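Local coordinates for malate dehydrogenase (Pyrococcus horikoshii, PDB 1V9N), which catalyses the NAD-dependent oxidation of (S)-malate to oxaloacetate, a step of the tricarboxylic acid cycle, and works as a homodimer, at residues R163-A171 / Y246-I254. Residues are numbered along the deposited sequence; the frame is centred on the assembly and turned at random.
Sequences RILGTNPIA and YGLSLMVDI. With NDP (NADPH dihydro-nicotinamide-adenine-dinucleotide phosphate), chain B.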
loop_
_atom_site.group_PDB
_atom_site.type_symbol
_atom_site.label_atom_id
_atom_site.label_comp_id
_atom_site.label_asym_id
_atom_site.label_seq_id
_atom_site.Cartn_x
_atom_site.Cartn_y
_atom_site.Cartn_z
ATOM N N ARG A 163 -8.868 -7.765 -18.921
ATOM C CA ARG A 163 -7.768 -8.122 -18.036
ATOM C C ARG A 163 -6.683 -7.126 -18.429
ATOM O O ARG A 163 -6.079 -7.260 -19.490
ATOM C CB ARG A 163 -7.230 -9.523 -18.325
ATOM C CG ARG A 163 -8.131 -10.692 -17.998
ATOM C CD ARG A 163 -7.344 -11.976 -18.225
ATOM N NE ARG A 163 -8.116 -13.186 -17.959
ATOM C CZ ARG A 163 -7.624 -14.415 -18.068
ATOM N NH1 ARG A 163 -6.360 -14.597 -18.437
ATOM N NH2 ARG A 163 -8.391 -15.465 -17.806
ATOM N N ILE A 164 -6.437 -6.125 -17.597
ATOM C CA ILE A 164 -5.412 -5.147 -17.933
ATOM C C ILE A 164 -4.403 -4.904 -16.825
ATOM O O ILE A 164 -3.245 -4.602 -17.104
ATOM C CB ILE A 164 -6.054 -3.805 -18.374
ATOM C CG1 ILE A 164 -6.446 -3.907 -19.850
ATOM C CG2 ILE A 164 -5.097 -2.640 -18.141
ATOM C CD1 ILE A 164 -6.831 -2.601 -20.476
ATOM N N LEU A 165 -4.840 -5.045 -15.577
ATOM C CA LEU A 165 -3.961 -4.832 -14.429
ATOM C C LEU A 165 -3.415 -6.152 -13.887
ATOM O O LEU A 165 -4.035 -7.207 -14.048
ATOM C CB LEU A 165 -4.724 -4.109 -13.317
ATOM C CG LEU A 165 -5.443 -2.810 -13.701
ATOM C CD1 LEU A 165 -6.239 -2.314 -12.511
ATOM C CD2 LEU A 165 -4.433 -1.766 -14.148
ATOM N N GLY A 166 -2.259 -6.090 -13.233
ATOM C CA GLY A 166 -1.679 -7.295 -12.667
ATOM C C GLY A 166 -2.158 -7.509 -11.243
ATOM O O GLY A 166 -2.753 -6.613 -10.646
ATOM N N THR A 167 -1.914 -8.695 -10.697
ATOM C CA THR A 167 -2.314 -8.992 -9.329
ATOM C C THR A 167 -1.343 -8.305 -8.364
ATOM O O THR A 167 -1.505 -8.345 -7.142
ATOM C CB THR A 167 -2.368 -10.510 -9.095
ATOM O OG1 THR A 167 -1.217 -11.133 -9.677
ATOM C CG2 THR A 167 -3.628 -11.087 -9.734
ATOM N N ASN A 168 -0.340 -7.675 -8.962
ATOM C CA ASN A 168 0.685 -6.879 -8.291
ATOM C C ASN A 168 0.650 -6.864 -6.768
ATOM O O ASN A 168 0.018 -6.007 -6.156
ATOM C CB ASN A 168 0.585 -5.456 -8.833
ATOM C CG ASN A 168 0.596 -5.425 -10.348
ATOM O OD1 ASN A 168 0.863 -6.443 -10.991
ATOM N ND2 ASN A 168 0.323 -4.266 -10.928
ATOM N N PRO A 169 1.374 -7.798 -6.137
ATOM C CA PRO A 169 1.404 -7.882 -4.679
ATOM C C PRO A 169 2.253 -6.823 -3.991
ATOM O O PRO A 169 3.087 -6.159 -4.616
ATOM C CB PRO A 169 1.934 -9.293 -4.438
ATOM C CG PRO A 169 2.948 -9.437 -5.530
ATOM C CD PRO A 169 2.229 -8.837 -6.744
ATOM N N ILE A 170 2.007 -6.672 -2.693
ATOM C CA ILE A 170 2.732 -5.746 -1.840
ATOM C C ILE A 170 3.117 -6.524 -0.593
ATOM O O ILE A 170 2.279 -7.205 -0.002
ATOM C CB ILE A 170 1.862 -4.559 -1.393
ATOM C CG1 ILE A 170 1.479 -3.703 -2.599
ATOM C CG2 ILE A 170 2.614 -3.742 -0.345
ATOM C CD1 ILE A 170 0.518 -2.570 -2.268
ATOM N N ALA A 171 4.379 -6.429 -0.193
ATOM C CA ALA A 171 4.830 -7.129 0.997
ATOM C C ALA A 171 5.672 -6.228 1.891
ATOM O O ALA A 171 6.488 -5.445 1.403
ATOM C CB ALA A 171 5.632 -8.367 0.607
ATOM N N TYR A 246 -7.816 -1.225 -6.996
ATOM C CA TYR A 246 -7.413 -0.863 -8.351
ATOM C C TYR A 246 -6.278 0.165 -8.293
ATOM O O TYR A 246 -5.329 0.101 -9.073
ATOM C CB TYR A 246 -8.662 -0.346 -9.095
ATOM C CG TYR A 246 -8.495 0.563 -10.302
ATOM C CD1 TYR A 246 -7.442 0.414 -11.207
ATOM C CD2 TYR A 246 -9.453 1.541 -10.569
ATOM C CE1 TYR A 246 -7.358 1.226 -12.351
ATOM C CE2 TYR A 246 -9.380 2.345 -11.694
ATOM C CZ TYR A 246 -8.340 2.191 -12.582
ATOM O OH TYR A 246 -8.298 3.015 -13.690
ATOM N N GLY A 247 -6.368 1.093 -7.347
ATOM C CA GLY A 247 -5.331 2.097 -7.211
ATOM C C GLY A 247 -4.033 1.489 -6.706
ATOM O O GLY A 247 -2.954 1.835 -7.179
ATOM N N LEU A 248 -4.143 0.584 -5.740
ATOM C CA LEU A 248 -2.980 -0.088 -5.172
ATOM C C LEU A 248 -2.234 -0.849 -6.266
ATOM O O LEU A 248 -1.004 -0.913 -6.268
ATOM C CB LEU A 248 -3.422 -1.055 -4.068
ATOM C CG LEU A 248 -3.975 -0.412 -2.788
ATOM C CD1 LEU A 248 -4.658 -1.466 -1.930
ATOM C CD2 LEU A 248 -2.837 0.253 -2.017
ATOM N N SER A 249 -2.986 -1.432 -7.194
ATOM C CA SER A 249 -2.378 -2.171 -8.293
ATOM C C SER A 249 -1.559 -1.229 -9.163
ATOM O O SER A 249 -0.485 -1.592 -9.641
ATOM C CB SER A 249 -3.450 -2.855 -9.144
ATOM O OG SER A 249 -2.853 -3.530 -10.233
ATOM N N LEU A 250 -2.069 -0.019 -9.368
ATOM C CA LEU A 250 -1.374 0.981 -10.178
ATOM C C LEU A 250 -0.131 1.507 -9.463
ATOM O O LEU A 250 0.894 1.772 -10.088
ATOM C CB LEU A 250 -2.308 2.145 -10.506
ATOM C CG LEU A 250 -3.523 1.828 -11.381
ATOM C CD1 LEU A 250 -4.175 3.140 -11.816
ATOM C CD2 LEU A 250 -3.096 1.015 -12.607
HETATM N N MSE A 251 -0.234 1.673 -8.151
HETATM C CA MSE A 251 0.898 2.139 -7.363
HETATM C C MSE A 251 2.064 1.195 -7.628
HETATM O O MSE A 251 3.181 1.630 -7.892
HETATM C CB MSE A 251 0.544 2.121 -5.871
HETATM C CG MSE A 251 1.708 2.446 -4.951
HETATM SE SE MSE A 251 1.176 2.470 -3.081
HETATM C CE MSE A 251 1.373 0.603 -2.702
ATOM N N VAL A 252 1.793 -0.106 -7.570
ATOM C CA VAL A 252 2.822 -1.109 -7.814
ATOM C C VAL A 252 3.457 -0.962 -9.201
ATOM O O VAL A 252 4.683 -0.992 -9.331
ATOM C CB VAL A 252 2.251 -2.537 -7.685
ATOM C CG1 VAL A 252 3.287 -3.560 -8.141
ATOM C CG2 VAL A 252 1.839 -2.804 -6.256
ATOM N N ASP A 253 2.628 -0.809 -10.231
ATOM C CA ASP A 253 3.129 -0.666 -11.601
ATOM C C ASP A 253 3.894 0.641 -11.806
ATOM O O ASP A 253 4.845 0.700 -12.583
ATOM C CB ASP A 253 1.976 -0.735 -12.608
ATOM C CG ASP A 253 1.924 -2.062 -13.351
ATOM O OD1 ASP A 253 2.985 -2.542 -13.811
ATOM O OD2 ASP A 253 0.819 -2.616 -13.493
ATOM N N ILE A 254 3.471 1.692 -11.121
ATOM C CA ILE A 254 4.137 2.978 -11.243
ATOM C C ILE A 254 5.524 2.900 -10.597
ATOM O O ILE A 254 6.508 3.367 -11.169
ATOM C CB ILE A 254 3.296 4.093 -10.573
ATOM C CG1 ILE A 254 2.016 4.322 -11.381
ATOM C CG2 ILE A 254 4.105 5.387 -10.474
ATOM C CD1 ILE A 254 1.022 5.275 -10.723
HETATM P PA NDP B . -3.545 -14.084 1.509
HETATM O O1A NDP B . -3.241 -15.488 1.654
HETATM O O2A NDP B . -4.949 -13.546 1.451
HETATM O O5B NDP B . -2.726 -13.299 2.694
HETATM C C5B NDP B . -2.782 -11.866 2.822
HETATM C C4B NDP B . -1.866 -11.522 4.012
HETATM O O4B NDP B . -2.751 -11.463 5.145
HETATM C C3B NDP B . -0.777 -12.490 4.383
HETATM O O3B NDP B . 0.385 -11.714 4.805
HETATM C C2B NDP B . -1.296 -13.316 5.506
HETATM O O2B NDP B . -0.335 -13.920 6.390
HETATM C C1B NDP B . -2.253 -12.356 6.141
HETATM N N9A NDP B . -3.464 -12.975 6.746
HETATM C C8A NDP B . -4.245 -14.073 6.286
HETATM N N7A NDP B . -5.256 -14.303 7.092
HETATM C C5A NDP B . -5.176 -13.379 8.093
HETATM C C6A NDP B . -5.953 -13.079 9.258
HETATM N N6A NDP B . -7.042 -13.802 9.543
HETATM N N1A NDP B . -5.580 -12.042 10.085
HETATM C C2A NDP B . -4.466 -11.291 9.799
HETATM N N3A NDP B . -3.673 -11.491 8.726
HETATM C C4A NDP B . -4.082 -12.558 7.904
HETATM O O3 NDP B . -2.801 -13.410 0.300
HETATM P PN NDP B . -2.783 -13.498 -1.284
HETATM O O1N NDP B . -3.166 -12.167 -1.746
HETATM O O2N NDP B . -3.722 -14.637 -1.567
HETATM O O5D NDP B . -1.257 -13.860 -1.550
HETATM C C5D NDP B . -0.844 -14.885 -2.497
HETATM C C4D NDP B . 0.728 -14.998 -2.538
HETATM O O4D NDP B . 1.102 -14.916 -3.902
HETATM C C3D NDP B . 1.534 -13.884 -1.825
HETATM O O3D NDP B . 2.626 -14.501 -1.130
HETATM C C2D NDP B . 1.967 -12.928 -2.924
HETATM O O2D NDP B . 3.163 -12.257 -2.588
HETATM C C1D NDP B . 2.075 -13.894 -4.132
HETATM N N1N NDP B . 1.796 -13.258 -5.448
HETATM C C2N NDP B . 2.885 -13.192 -6.361
HETATM C C3N NDP B . 2.619 -12.581 -7.655
HETATM C C7N NDP B . 3.698 -12.492 -8.644
HETATM O O7N NDP B . 3.548 -11.993 -9.766
HETATM N N7N NDP B . 4.939 -12.967 -8.353
HETATM C C4N NDP B . 1.301 -12.100 -7.920
HETATM C C5N NDP B . 0.254 -12.169 -7.011
HETATM C C6N NDP B . 0.495 -12.754 -5.769
HETATM P P2B NDP B . 0.137 -15.399 6.354
HETATM O O1X NDP B . 0.177 -15.747 7.783
HETATM O O2X NDP B . 1.494 -15.486 5.731
HETATM O O3X NDP B . -0.872 -16.246 5.585
HETATM O O HOH W 1 -1.550 -3.143 -12.900
#
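The carboxamide of N168 and the carboxylate of D253 meet with their planes 88° apart, the amide nitrogen ND2 standing above the carboxylate and 3.1 Å from OD2. In its own plane the same amide points ND2 at S249 O, 3.1 Å away, with the hydrogen nearly in line (166°), whereas the bond to D253 is more bent. V252 lies beside the root of this flat group, its CG1 3.4 Å from N168 CB. Here, in the LDH2/MDH2 fold, the loop that leads into strand 170-174 of the mixed sheet is fastened to helix 242-258, and the contact illustrates how a buried amide can tie a cofactor-binding loop to a helix. S249 O already receives the helical bond from D253 N, and N168 ND2 comes to its opposite face. D253 is held in turn by S265 at OD2 and N150 at OD1, while a water joins OD2 to S249 OG and G166 N. With an alanine in place of N168, S249 O and D253 OD2 would probably each lose a donor, and the loop that carries T167 and P169 would be less firmly placed. Those two residues turn to the other side, toward NADPH: P169 CD is 3.6 Å from nicotinamide C4N. Apolar contacts flank the polar centre. I170 CD1 reaches selenomethionine M251 CE, brought round by a bend at chi3 (86°), and L165 spreads its two methyls between L250 and Y246. The tyrosine hydroxyl bonds to W320 O of the second subunit, and its ring meets H322 of that subunit edge-to-face, so the helix also faces the dimer partner. L165 CD1 approaches the same ring obliquely, 3.3 Å from Y246 CD1.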